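Local coordinates for protein probable tRNA pseudouridine synthase D (Methanosarcina mazei, PDB 1Z2Z) that probably converts uridine 13 of transfer RNAs into pseudouridine, as a member of the TruD family of pseudouridine synthases, at residues A[3-6]-A[7-11]; A[278-281]-A[282-286]. One frame throughout, in Å; residues are numbered along the deposited sequence.

Contact 1: residues A[3-6]-A[7-11]; sequences VPEI and EKQIG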
loop_
_atom_site.group_PDB
_atom_site.type_symbol
_atom_site.label_atom_id
_atom_site.label_comp_id
_atom_site.label_asym_id
_atom_site.label_seq_id
_atom_site.Cartn_x
_atom_site.Cartn_y
_atom_site.Cartn_z
ATOM N N VAL A 3 17.293 1.516 10.767
ATOM C CA VAL A 3 16.227 1.614 9.759
ATOM C C VAL A 3 16.567 2.656 8.690
ATOM O O VAL A 3 17.000 3.773 9.001
ATOM C CB VAL A 3 14.863 1.998 10.399
ATOM C CG1 VAL A 3 13.845 2.357 9.315
ATOM C CG2 VAL A 3 14.343 0.845 11.238
ATOM N N PRO A 4 16.348 2.306 7.410
ATOM C CA PRO A 4 16.648 3.229 6.319
ATOM C C PRO A 4 15.947 4.559 6.439
ATOM O O PRO A 4 14.786 4.641 6.852
ATOM C CB PRO A 4 16.231 2.451 5.076
ATOM C CG PRO A 4 15.180 1.538 5.573
ATOM C CD PRO A 4 15.713 1.081 6.896
ATOM N N GLU A 5 16.680 5.606 6.089
ATOM C CA GLU A 5 16.149 6.953 6.123
ATOM C C GLU A 5 14.870 7.024 5.306
ATOM O O GLU A 5 13.926 7.715 5.678
ATOM C CB GLU A 5 17.175 7.926 5.550
ATOM C CG GLU A 5 18.183 8.417 6.562
ATOM C CD GLU A 5 17.538 9.250 7.644
ATOM O OE1 GLU A 5 17.299 8.717 8.752
ATOM O OE2 GLU A 5 17.263 10.439 7.376
ATOM N N ILE A 6 14.844 6.300 4.192
ATOM C CA ILE A 6 13.684 6.304 3.321
ATOM C C ILE A 6 12.400 6.027 4.079
ATOM O O ILE A 6 11.398 6.710 3.879
ATOM C CB ILE A 6 13.865 5.297 2.154
ATOM C CG1 ILE A 6 14.860 5.877 1.162
ATOM C CG2 ILE A 6 12.549 5.049 1.432
ATOM C CD1 ILE A 6 14.590 7.340 0.846
ATOM N N GLU A 7 12.444 5.039 4.961
ATOM C CA GLU A 7 11.286 4.679 5.761
ATOM C C GLU A 7 11.068 5.628 6.961
ATOM O O GLU A 7 9.945 5.789 7.433
ATOM C CB GLU A 7 11.407 3.217 6.227
ATOM C CG GLU A 7 11.102 2.182 5.134
ATOM C CD GLU A 7 11.323 0.742 5.587
ATOM O OE1 GLU A 7 10.881 -0.191 4.877
ATOM O OE2 GLU A 7 11.948 0.544 6.650
ATOM N N LYS A 8 12.121 6.269 7.450
ATOM C CA LYS A 8 11.946 7.177 8.575
ATOM C C LYS A 8 11.334 8.480 8.079
ATOM O O LYS A 8 10.691 9.201 8.841
ATOM C CB LYS A 8 13.289 7.450 9.268
ATOM C CG LYS A 8 13.978 6.191 9.786
ATOM C CD LYS A 8 15.476 6.401 10.055
ATOM C CE LYS A 8 15.778 6.618 11.533
ATOM N NZ LYS A 8 17.242 6.742 11.791
ATOM N N GLN A 9 11.520 8.769 6.795
ATOM C CA GLN A 9 10.997 9.997 6.196
ATOM C C GLN A 9 9.500 9.931 5.936
ATOM O O GLN A 9 8.901 10.884 5.425
ATOM C CB GLN A 9 11.719 10.294 4.892
ATOM C CG GLN A 9 13.181 10.601 5.071
ATOM C CD GLN A 9 13.938 10.513 3.765
ATOM O OE1 GLN A 9 15.117 10.869 3.688
ATOM N NE2 GLN A 9 13.265 10.027 2.723
ATOM N N ILE A 10 8.913 8.789 6.273
ATOM C CA ILE A 10 7.485 8.589 6.120
ATOM C C ILE A 10 6.887 7.997 7.392
ATOM O O ILE A 10 5.982 7.167 7.326
ATOM C CB ILE A 10 7.145 7.663 4.938
ATOM C CG1 ILE A 10 7.835 6.317 5.113
ATOM C CG2 ILE A 10 7.537 8.331 3.621
ATOM C CD1 ILE A 10 7.582 5.362 3.972
ATOM N N GLY A 11 7.420 8.410 8.541
ATOM C CA GLY A 11 6.892 7.968 9.818
ATOM C C GLY A 11 7.388 6.688 10.452
ATOM O O GLY A 11 7.573 6.632 11.671
#
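E7 sets its carboxylate against the P4 ring, OE2 lying 3.5 Å from P4 CG, while V3, crossing it at about a right angle, brings CG1 to 3.7 Å from the same E7 OE2. The acid reaches this apolar pair because its chain runs extended beyond CG (chi2 176°), and its charge is met by a salt bridge from OE2 to R427. V3 CG1 also meets the chain of K8, at CG. A bend at chi3 carries the lysine past the backbone of V3, with K8 CD 3.2 Å from V3 O, and turns NZ toward E5, where OE1 and K8 NZ form a long salt bridge of 3.6 Å. P4 is the N-cap residue of the short helix 5-8, and P4 O accepts K8 N at 3.2 Å, together with a weak bond from E7 N. One step on, Q9 N donates to E5 O at 2.9 Å. Beyond the helix, the extended side chain of Q9 crosses that of I6 at a slant, setting NE2 3.5 Å from I6 CD1; I6 also packs against P434, and P4 against N433.

Contact 2: residues A[278-281]-A[282-286]; sequences YNII and LCRRI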
loop_
_atom_site.group_PDB
_atom_site.type_symbol
_atom_site.label_atom_id
_atom_site.label_comp_id
_atom_site.label_asym_id
_atom_site.label_seq_id
_atom_site.Cartn_x
_atom_site.Cartn_y
_atom_site.Cartn_z
ATOM N N TYR A 278 0.008 8.833 11.040
ATOM C CA TYR A 278 -0.464 7.554 11.510
ATOM C C TYR A 278 0.700 6.568 11.756
ATOM O O TYR A 278 0.690 5.813 12.730
ATOM C CB TYR A 278 -1.482 6.995 10.516
ATOM C CG TYR A 278 -1.742 5.537 10.696
ATOM C CD1 TYR A 278 -0.867 4.593 10.193
ATOM C CD2 TYR A 278 -2.861 5.094 11.374
ATOM C CE1 TYR A 278 -1.099 3.242 10.356
ATOM C CE2 TYR A 278 -3.108 3.745 11.542
ATOM C CZ TYR A 278 -2.222 2.824 11.026
ATOM O OH TYR A 278 -2.483 1.479 11.163
ATOM N N ASN A 279 1.704 6.578 10.884
ATOM C CA ASN A 279 2.857 5.685 11.041
ATOM C C ASN A 279 3.594 5.997 12.326
ATOM O O ASN A 279 3.845 5.118 13.145
ATOM C CB ASN A 279 3.827 5.849 9.866
ATOM C CG ASN A 279 3.391 5.084 8.638
ATOM O OD1 ASN A 279 3.561 5.553 7.513
ATOM N ND2 ASN A 279 2.843 3.894 8.844
ATOM N N ILE A 280 3.962 7.259 12.485
ATOM C CA ILE A 280 4.669 7.691 13.680
ATOM C C ILE A 280 3.936 7.151 14.897
ATOM O O ILE A 280 4.516 6.430 15.711
ATOM C CB ILE A 280 4.702 9.213 13.752
ATOM C CG1 ILE A 280 5.241 9.760 12.428
ATOM C CG2 ILE A 280 5.570 9.659 14.890
ATOM C CD1 ILE A 280 5.312 11.244 12.383
ATOM N N ILE A 281 2.648 7.496 14.998
ATOM C CA ILE A 281 1.807 7.070 16.111
ATOM C C ILE A 281 1.881 5.576 16.382
ATOM O O ILE A 281 2.047 5.153 17.527
ATOM C CB ILE A 281 0.333 7.449 15.871
ATOM C CG1 ILE A 281 0.164 8.968 15.998
ATOM C CG2 ILE A 281 -0.577 6.707 16.860
ATOM C CD1 ILE A 281 -1.174 9.492 15.523
ATOM N N LEU A 282 1.757 4.780 15.330
ATOM C CA LEU A 282 1.799 3.334 15.462
ATOM C C LEU A 282 3.111 2.853 16.076
ATOM O O LEU A 282 3.147 1.833 16.776
ATOM C CB LEU A 282 1.615 2.686 14.099
ATOM C CG LEU A 282 0.802 1.395 14.147
ATOM C CD1 LEU A 282 0.635 0.876 12.725
ATOM C CD2 LEU A 282 1.479 0.354 15.037
ATOM N N CYS A 283 4.183 3.596 15.805
ATOM C CA CYS A 283 5.523 3.287 16.303
ATOM C C CYS A 283 5.638 3.644 17.767
ATOM O O CYS A 283 5.970 2.805 18.608
ATOM C CB CYS A 283 6.569 4.091 15.527
ATOM S SG CYS A 283 6.797 3.611 13.807
ATOM N N ARG A 284 5.380 4.915 18.050
ATOM C CA ARG A 284 5.436 5.434 19.407
ATOM C C ARG A 284 4.673 4.468 20.309
ATOM O O ARG A 284 5.120 4.149 21.406
ATOM C CB ARG A 284 4.801 6.823 19.450
ATOM C CG ARG A 284 5.492 7.784 20.383
ATOM C CD ARG A 284 6.916 8.062 19.931
ATOM N NE ARG A 284 6.996 8.987 18.802
ATOM C CZ ARG A 284 8.110 9.218 18.108
ATOM N NH1 ARG A 284 9.233 8.586 18.427
ATOM N NH2 ARG A 284 8.109 10.084 17.100
ATOM N N ARG A 285 3.530 3.981 19.839
ATOM C CA ARG A 285 2.749 3.052 20.638
ATOM C C ARG A 285 3.454 1.711 20.787
ATOM O O ARG A 285 3.304 1.040 21.807
ATOM C CB ARG A 285 1.366 2.849 20.027
ATOM C CG ARG A 285 0.452 1.961 20.855
ATOM C CD ARG A 285 -0.996 2.249 20.515
ATOM N NE ARG A 285 -1.938 1.471 21.310
ATOM C CZ ARG A 285 -1.978 0.145 21.329
ATOM N NH1 ARG A 285 -2.876 -0.476 22.081
ATOM N NH2 ARG A 285 -1.123 -0.556 20.599
ATOM N N ILE A 286 4.209 1.313 19.767
ATOM C CA ILE A 286 4.950 0.057 19.821
ATOM C C ILE A 286 6.125 0.258 20.774
ATOM O O ILE A 286 6.613 -0.693 21.383
ATOM C CB ILE A 286 5.496 -0.366 18.428
ATOM C CG1 ILE A 286 4.332 -0.736 17.504
ATOM C CG2 ILE A 286 6.448 -1.556 18.574
ATOM C CD1 ILE A 286 4.730 -1.024 16.056
#
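Residues 278-286 form a regular alpha-helical run in which the amides of L282, C283, R284 and R285 each donate to the carbonyl four residues earlier, the straightest of these bonds being R284 N to I280 O, 2.9 Å with an N-H...O angle of 169°. Two pairs of side chains lie along this ladder. Y278 and L282 run side by side, pointing the same way, and it is the CD1 branch of the leucine that reaches the far end of the phenol, 3.5 Å from Y278 OH and 3.8 Å from Y278 CE1. The trans chi1 of Y278 (164°) swings the ring alongside L282, while F170 meets that ring edge-to-face and the hydroxyl hydrogen-bonds to the carbonyls of N168 and E387. In the second pair, also side by side and pointing the same way, I280 CG2 comes 3.4 Å from R284 NH2. Bends at chi2 and chi3 bring the guanidinium alongside this methyl, at a slant. Its NH2 is engaged in a salt bridge with E363, whereas R285 stretches from CG to NE and leads away from the turn before, pairing with D299 and the carbonyl of P291. This segment belongs to the long helix 263-287, whose I280 and I281 pack against V360 of helix 352-363. The chemistry is therefore divided: each pair sets an aliphatic branch, L282 CD1 or I280 CG2, beside a group whose polar end is held by other parts of the fold, which would tether the helix to its surroundings.

How the contacts relate
From the N terminus the chain first meets contact 1, where one short turn of helix 5-8 folds residues 3-6 onto 7-11, and only much later contact 2, on helix 263-287. Each joins consecutive residues, so neither closes a long loop, and the two follow in series without nesting or crossing. They nevertheless lie about 13 Å apart, centre to centre, and they touch: G11 CA packs 3.6 Å from I280 CG1, and G11 C lies 3.7 Å from N279 CB. The end of the N-terminal segment thus rests on the long helix, whereas E7, midway along it, pairs with R427 of helix 423-430. Contact 1 thereby bridges the C-terminal helix and helix 263-287, which contact 2 links onward to helix 352-363.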